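Local coordinates for probable glucarate dehydratase (Mycobacterium smegmatis str. MC2 155, PDB 3VDG), which probably dehydrates glucarate or a related acid sugar, as a metal-dependent lyase of the enolase superfamily, at residues V60-T65 / V403-D408. Numbering follows the deposited sequence.
Sequences VIQLDT and VEIDED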
ATOM      1  N   VAL A  60       5.923 -16.375  20.688  1.00 20.88           N
ATOM      2  CA  VAL A  60       7.129 -15.866  20.028  1.00 19.29           C
ATOM      3  C   VAL A  60       7.446 -16.761  18.850  1.00 20.27           C
ATOM      4  O   VAL A  60       7.502 -18.005  18.986  1.00 23.55           O
ATOM      5  CB  VAL A  60       8.311 -15.855  21.002  1.00 25.93           C
ATOM      6  CG1 VAL A  60       9.625 -15.587  20.256  1.00 25.11           C
ATOM      7  CG2 VAL A  60       8.071 -14.811  22.098  1.00 17.82           C
ATOM      8  N   ILE A  61       7.619 -16.145  17.682  1.00 17.02           N
ATOM      9  CA  ILE A  61       8.029 -16.852  16.474  1.00 18.91           C
ATOM     10  C   ILE A  61       9.504 -16.610  16.238  1.00 23.99           C
ATOM     11  O   ILE A  61       9.954 -15.467  16.200  1.00 20.51           O
ATOM     12  CB  ILE A  61       7.249 -16.409  15.204  1.00 20.73           C
ATOM     13  CG1 ILE A  61       5.866 -17.064  15.145  1.00 26.64           C
ATOM     14  CG2 ILE A  61       7.978 -16.847  13.934  1.00 24.49           C
ATOM     15  CD1 ILE A  61       4.903 -16.552  16.184  1.00 29.66           C
ATOM     16  N   GLN A  62      10.256 -17.698  16.103  1.00 19.01           N
ATOM     17  CA  GLN A  62      11.650 -17.615  15.662  1.00 20.39           C
ATOM     18  C   GLN A  62      11.660 -18.292  14.304  1.00 25.82           C
ATOM     19  O   GLN A  62      11.378 -19.494  14.189  1.00 21.82           O
ATOM     20  CB  GLN A  62      12.584 -18.323  16.647  1.00 18.85           C
ATOM     21  CG  GLN A  62      12.965 -17.470  17.853  1.00 20.77           C
ATOM     22  CD  GLN A  62      13.633 -18.285  18.954  1.00 26.65           C
ATOM     23  OE1 GLN A  62      13.035 -19.213  19.495  1.00 25.77           O
ATOM     24  NE2 GLN A  62      14.870 -17.939  19.285  1.00 24.95           N
ATOM     25  N   LEU A  63      11.909 -17.509  13.260  1.00 20.65           N
ATOM     26  CA  LEU A  63      11.778 -18.022  11.903  1.00 18.08           C
ATOM     27  C   LEU A  63      13.199 -18.284  11.407  1.00 18.24           C
ATOM     28  O   LEU A  63      13.987 -17.351  11.266  1.00 22.22           O
ATOM     29  CB  LEU A  63      11.070 -16.989  11.012  1.00 20.19           C
ATOM     30  CG  LEU A  63      10.897 -17.417   9.555  1.00 23.24           C
ATOM     31  CD1 LEU A  63       9.877 -18.538   9.484  1.00 19.67           C
ATOM     32  CD2 LEU A  63      10.465 -16.264   8.652  1.00 18.88           C
ATOM     33  N   ASP A  64      13.515 -19.554  11.162  1.00 23.12           N
ATOM     34  CA  ASP A  64      14.872 -19.984  10.817  1.00 21.44           C
ATOM     35  C   ASP A  64      15.070 -20.124   9.307  1.00 20.43           C
ATOM     36  O   ASP A  64      14.149 -20.530   8.592  1.00 23.47           O
ATOM     37  CB  ASP A  64      15.151 -21.320  11.510  1.00 23.34           C
ATOM     38  CG  ASP A  64      15.075 -21.200  13.033  1.00 29.54           C
ATOM     39  OD1 ASP A  64      15.627 -20.221  13.578  1.00 32.58           O
ATOM     40  OD2 ASP A  64      14.462 -22.072  13.684  1.00 28.82           O
ATOM     41  N   THR A  65      16.269 -19.799   8.826  1.00 22.34           N
ATOM     42  CA  THR A  65      16.560 -19.812   7.382  1.00 25.08           C
ATOM     43  C   THR A  65      17.822 -20.630   7.078  1.00 30.92           C
ATOM     44  O   THR A  65      18.613 -20.921   7.974  1.00 24.44           O
ATOM     45  CB  THR A  65      16.812 -18.393   6.835  1.00 24.22           C
ATOM     46  OG1 THR A  65      18.012 -17.870   7.425  1.00 22.56           O
ATOM     47  CG2 THR A  65      15.634 -17.458   7.135  1.00 19.87           C
ATOM     48  N   VAL A 403      16.003  -5.930  17.758  1.00 24.44           N
ATOM     49  CA  VAL A 403      15.984  -6.579  19.072  1.00 21.80           C
ATOM     50  C   VAL A 403      16.357  -8.038  18.855  1.00 23.75           C
ATOM     51  O   VAL A 403      16.144  -8.569  17.760  1.00 23.08           O
ATOM     52  CB  VAL A 403      14.599  -6.492  19.759  1.00 22.73           C
ATOM     53  CG1 VAL A 403      14.291  -5.051  20.146  1.00 23.56           C
ATOM     54  CG2 VAL A 403      13.508  -7.035  18.842  1.00 23.87           C
ATOM     55  N   GLU A 404      16.911  -8.684  19.883  1.00 25.57           N
ATOM     56  CA  GLU A 404      17.304 -10.108  19.798  1.00 26.88           C
ATOM     57  C   GLU A 404      16.806 -10.878  21.010  1.00 24.73           C
ATOM     58  O   GLU A 404      16.712 -10.324  22.101  1.00 26.41           O
ATOM     59  CB  GLU A 404      18.833 -10.256  19.720  1.00 32.11           C
ATOM     60  CG  GLU A 404      19.471  -9.605  18.500  1.00 53.16           C
ATOM     61  CD  GLU A 404      20.921 -10.021  18.285  1.00 96.59           C
ATOM     62  OE1 GLU A 404      21.389 -10.985  18.935  1.00 53.40           O
ATOM     63  OE2 GLU A 404      21.602  -9.386  17.454  1.00 59.88           O
ATOM     64  N   ILE A 405      16.509 -12.158  20.815  1.00 24.44           N
ATOM     65  CA  ILE A 405      15.984 -12.983  21.901  1.00 26.63           C
ATOM     66  C   ILE A 405      17.030 -13.141  22.993  1.00 36.83           C
ATOM     67  O   ILE A 405      18.226 -13.294  22.715  1.00 28.97           O
ATOM     68  CB  ILE A 405      15.587 -14.384  21.409  1.00 28.60           C
ATOM     69  CG1 ILE A 405      14.297 -14.329  20.588  1.00 28.51           C
ATOM     70  CG2 ILE A 405      15.388 -15.340  22.591  1.00 32.56           C
ATOM     71  CD1 ILE A 405      13.095 -13.918  21.400  1.00 23.86           C
ATOM     72  N   ASP A 406      16.568 -13.067  24.233  1.00 27.20           N
ATOM     73  CA  ASP A 406      17.348 -13.464  25.401  1.00 25.88           C
ATOM     74  C   ASP A 406      16.830 -14.857  25.730  1.00 30.28           C
ATOM     75  O   ASP A 406      15.704 -15.012  26.222  1.00 25.52           O
ATOM     76  CB  ASP A 406      17.086 -12.464  26.522  1.00 25.52           C
ATOM     77  CG  ASP A 406      17.680 -12.888  27.859  1.00 49.30           C
ATOM     78  OD1 ASP A 406      17.966 -14.087  28.069  1.00 40.07           O
ATOM     79  OD2 ASP A 406      17.832 -12.007  28.723  1.00 33.20           O
ATOM     80  N   GLU A 407      17.617 -15.887  25.408  1.00 26.74           N
ATOM     81  CA  GLU A 407      17.112 -17.263  25.500  1.00 27.40           C
ATOM     82  C   GLU A 407      16.728 -17.651  26.948  1.00 27.46           C
ATOM     83  O   GLU A 407      15.814 -18.454  27.160  1.00 29.62           O
ATOM     84  CB  GLU A 407      18.093 -18.278  24.889  1.00 28.50           C
ATOM     85  CG  GLU A 407      18.224 -18.224  23.358  1.00 35.78           C
ATOM     86  CD  GLU A 407      17.026 -18.793  22.574  1.00 52.83           C
ATOM     87  OE1 GLU A 407      16.110 -19.424  23.155  1.00 38.97           O
ATOM     88  OE2 GLU A 407      16.995 -18.623  21.333  1.00 35.38           O
ATOM     89  N   ASP A 408      17.415 -17.077  27.932  1.00 24.77           N
ATOM     90  CA  ASP A 408      17.092 -17.387  29.324  1.00 34.37           C
ATOM     91  C   ASP A 408      15.764 -16.762  29.715  1.00 31.27           C
ATOM     92  O   ASP A 408      14.974 -17.371  30.438  1.00 31.80           O
ATOM     93  CB  ASP A 408      18.184 -16.891  30.273  1.00 36.03           C
ATOM     94  CG  ASP A 408      19.447 -17.739  30.201  1.00 54.46           C
ATOM     95  OD1 ASP A 408      19.386 -18.912  29.767  1.00 38.37           O
ATOM     96  OD2 ASP A 408      20.507 -17.221  30.574  1.00 44.74           O
TER
HETATM   97  O   HOH W   1      14.045 -20.851  21.452  1.00 26.85           O
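Gln62 and Glu407 join the three-stranded antiparallel sheet of the enolase-type N-terminal capping region to the start of helix 407-420. Gln62 NE2 donates to Glu407 OE2 at 3.0 Å. The oxygen lies almost in the amide plane, and NE2 meets it on its syn side, 27° out of the carboxylate plane. A water closes the pair into a ring. The water oxygen lies 2.7 Å from Gln62 OE1 and donates to it and to Glu407 OE1. The direct bond and the water together restrain the amide and the carboxylate, whose planes stay 36° apart.

Beside this polar grip, Ile405 packs on the sheet. Ile405 CG1 lies 3.9 Å from Gln62 NE2. Ile405 CD1 meets Val60 CG1 tip to tip. Leu72 of strand 70-75 touches both Gln62 and Ile405, and Val60 also touches Val380.

The chain of Glu407 bends at CB-CG (chi2 -74°), which carries the carboxylate back to the strand. Backbone bonds to Arg34 hold Gln62 in the central strand of the sheet. Asp406 is the N-cap of helix 407-420. Asp406 OD1 accepts from Ala409 N and, in a weak bond of 3.0 Å, from Asp408 N.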